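Local structure of pectate lyase (Erwinia chrysanthemi, 1RU4) at residues A[3-9]-A[86-90]. The protein probably cleaves pectate (polygalacturonate) chains by beta-elimination, on a parallel beta-helix scaffold. Sequence-based numbering, arbitrary orientation.
Sequences CSSDLTS and AANCG
Cys3 and Cys89 are joined by a disulfide, SG to SG 2.0 Å with a chi3 of -106°, which ties the N-terminal loop 3-9 to the turn 86-90 of the right-handed parallel beta-helix. The two sulfurs arrive by different routes: SG of Cys3 lies between its own backbone N and carbonyl carbon, whereas SG of Cys89 stands opposite its carbonyl carbon (chi1 -71°). Ser9 leans against the bridge, its CB 3.6 Å from SG of Cys89, and its hydroxyl reaches into the backbone of the turn. There OG works in both directions, donating to O of Ala86 at 2.7 Å in the carbonyl plane and accepting the N-H of Cys89 at 2.8 Å in a fairly straight bond. One buried hydroxyl thus bridges the carbonyl of Ala86, the last residue of strand 82-86, and the N-H of Cys89 in the turn that follows. Alongside, N of Asn88 donates to O of Leu7 at 3.0 Å. CA of Asn88 directs a C-H at O of Asp6, 3.1 Å away, and CA of Ser4 does likewise toward O of Asn88. The side chains of Leu7 and Asn88 slant across each other. Two consecutive type I turns, Cys3 to Asp6 and Asp6 to Ser9, coil segment 3-9 compactly against its partner. Disulfide and hydrogen bonds together fasten the N-terminal loop to the turn between strands 82-86 and 92-95; Leu7 also rests on Tyr18 of strand 16-19 and Leu52 of strand 50-53, while Ala86 continues the parallel pairing to Lys120 of strand 117-120.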
ATOM      1  N   CYS A   3     -18.965   9.532  -3.413  1.00  6.94           N
ATOM      2  CA  CYS A   3     -18.710  10.686  -4.275  1.00  5.80           C
ATOM      3  C   CYS A   3     -19.069  10.457  -5.744  1.00  5.91           C
ATOM      4  O   CYS A   3     -18.568  11.159  -6.622  1.00  6.12           O
ATOM      5  CB  CYS A   3     -17.252  11.164  -4.152  1.00  7.16           C
ATOM      6  SG  CYS A   3     -15.941   9.897  -4.295  1.00  7.86           S
ATOM      7  N   SER A   4     -19.972   9.512  -6.003  1.00  7.74           N
ATOM      8  CA  SER A   4     -20.380   9.205  -7.376  1.00  7.63           C
ATOM      9  C   SER A   4     -21.081  10.360  -8.097  1.00  8.89           C
ATOM     10  O   SER A   4     -21.071  10.418  -9.324  1.00  8.81           O
ATOM     11  CB  SER A   4     -21.258   7.946  -7.418  1.00  8.93           C
ATOM     12  OG  SER A   4     -22.470   8.127  -6.705  1.00 10.52           O
ATOM     13  N   SER A   5     -21.672  11.282  -7.340  1.00  7.98           N
ATOM     14  CA  SER A   5     -22.365  12.423  -7.940  1.00  9.91           C
ATOM     15  C   SER A   5     -21.427  13.562  -8.349  1.00  9.70           C
ATOM     16  O   SER A   5     -21.860  14.542  -8.956  1.00 11.50           O
ATOM     17  CB  SER A   5     -23.444  12.953  -6.991  1.00 11.20           C
ATOM     18  OG  SER A   5     -22.872  13.509  -5.818  1.00 13.93           O
ATOM     19  N   ASP A   6     -20.146  13.426  -8.017  1.00  8.35           N
ATOM     20  CA  ASP A   6     -19.145  14.444  -8.321  1.00  8.37           C
ATOM     21  C   ASP A   6     -18.359  14.070  -9.575  1.00  7.37           C
ATOM     22  O   ASP A   6     -17.546  13.145  -9.553  1.00  7.33           O
ATOM     23  CB  ASP A   6     -18.191  14.594  -7.128  1.00  9.90           C
ATOM     24  CG  ASP A   6     -17.281  15.812  -7.234  1.00 12.90           C
ATOM     25  OD1 ASP A   6     -17.232  16.468  -8.294  1.00 16.02           O
ATOM     26  OD2 ASP A   6     -16.605  16.110  -6.232  1.00 14.57           O
ATOM     27  N   LEU A   7     -18.585  14.817 -10.654  1.00  7.19           N
ATOM     28  CA  LEU A   7     -17.905  14.575 -11.926  1.00  7.07           C
ATOM     29  C   LEU A   7     -16.391  14.449 -11.774  1.00  6.77           C
ATOM     30  O   LEU A   7     -15.796  13.489 -12.263  1.00  6.18           O
ATOM     31  CB  LEU A   7     -18.222  15.695 -12.924  1.00  7.54           C
ATOM     32  CG  LEU A   7     -17.497  15.643 -14.274  1.00  9.77           C
ATOM     33  CD1 LEU A   7     -17.973  14.445 -15.082  1.00  9.16           C
ATOM     34  CD2 LEU A   7     -17.742  16.930 -15.045  1.00  9.67           C
ATOM     35  N   THR A   8     -15.781  15.408 -11.079  1.00  6.98           N
ATOM     36  CA  THR A   8     -14.328  15.442 -10.919  1.00  7.03           C
ATOM     37  C   THR A   8     -13.794  14.686  -9.705  1.00  7.53           C
ATOM     38  O   THR A   8     -12.634  14.860  -9.322  1.00  7.20           O
ATOM     39  CB  THR A   8     -13.798  16.884 -10.878  1.00  7.50           C
ATOM     40  OG1 THR A   8     -14.333  17.558  -9.732  1.00  8.69           O
ATOM     41  CG2 THR A   8     -14.190  17.638 -12.146  1.00  8.62           C
ATOM     42  N   SER A   9     -14.650  13.884  -9.079  1.00  5.89           N
ATOM     43  CA  SER A   9     -14.237  13.020  -7.978  1.00  5.84           C
ATOM     44  C   SER A   9     -13.520  13.742  -6.830  1.00  7.94           C
ATOM     45  O   SER A   9     -12.518  13.251  -6.308  1.00  7.61           O
ATOM     46  CB  SER A   9     -13.358  11.892  -8.527  1.00  7.08           C
ATOM     47  OG  SER A   9     -14.025  11.211  -9.575  1.00  5.54           O
ATOM     48  N   ALA A  86     -10.272   9.018 -12.476  1.00  5.72           N
ATOM     49  CA  ALA A  86     -11.474   8.445 -13.066  1.00  5.69           C
ATOM     50  C   ALA A  86     -12.664   9.286 -12.608  1.00  6.33           C
ATOM     51  O   ALA A  86     -12.769   9.637 -11.431  1.00  5.73           O
ATOM     52  CB  ALA A  86     -11.639   6.996 -12.628  1.00  6.95           C
ATOM     53  N   ALA A  87     -13.548   9.609 -13.546  1.00  5.29           N
ATOM     54  CA  ALA A  87     -14.708  10.456 -13.269  1.00  4.86           C
ATOM     55  C   ALA A  87     -15.753   9.822 -12.360  1.00  4.34           C
ATOM     56  O   ALA A  87     -15.883   8.599 -12.305  1.00  4.94           O
ATOM     57  CB  ALA A  87     -15.356  10.886 -14.577  1.00  5.68           C
ATOM     58  N   ASN A  88     -16.501  10.675 -11.660  1.00  4.45           N
ATOM     59  CA  ASN A  88     -17.605  10.253 -10.797  1.00  5.26           C
ATOM     60  C   ASN A  88     -17.233   9.142  -9.819  1.00  5.09           C
ATOM     61  O   ASN A  88     -18.039   8.254  -9.532  1.00  5.98           O
ATOM     62  CB  ASN A  88     -18.806   9.835 -11.652  1.00  6.20           C
ATOM     63  CG  ASN A  88     -19.439  11.007 -12.372  1.00  7.73           C
ATOM     64  OD1 ASN A  88     -20.325  11.673 -11.834  1.00 10.58           O
ATOM     65  ND2 ASN A  88     -18.980  11.275 -13.587  1.00  6.20           N
ATOM     66  N   CYS A  89     -16.004   9.205  -9.312  1.00  4.95           N
ATOM     67  CA  CYS A  89     -15.480   8.211  -8.383  1.00  5.14           C
ATOM     68  C   CYS A  89     -15.594   6.772  -8.878  1.00  5.35           C
ATOM     69  O   CYS A  89     -15.779   5.834  -8.098  1.00  6.17           O
ATOM     70  CB  CYS A  89     -16.087   8.407  -6.991  1.00  5.77           C
ATOM     71  SG  CYS A  89     -15.393   9.919  -6.250  1.00  7.46           S
ATOM     72  N   GLY A  90     -15.462   6.622 -10.194  1.00  6.09           N
ATOM     73  CA  GLY A  90     -15.437   5.312 -10.816  1.00  5.75           C
ATOM     74  C   GLY A  90     -14.017   4.768 -10.826  1.00  5.07           C
ATOM     75  O   GLY A  90     -13.160   5.227 -10.058  1.00  5.27           O
TER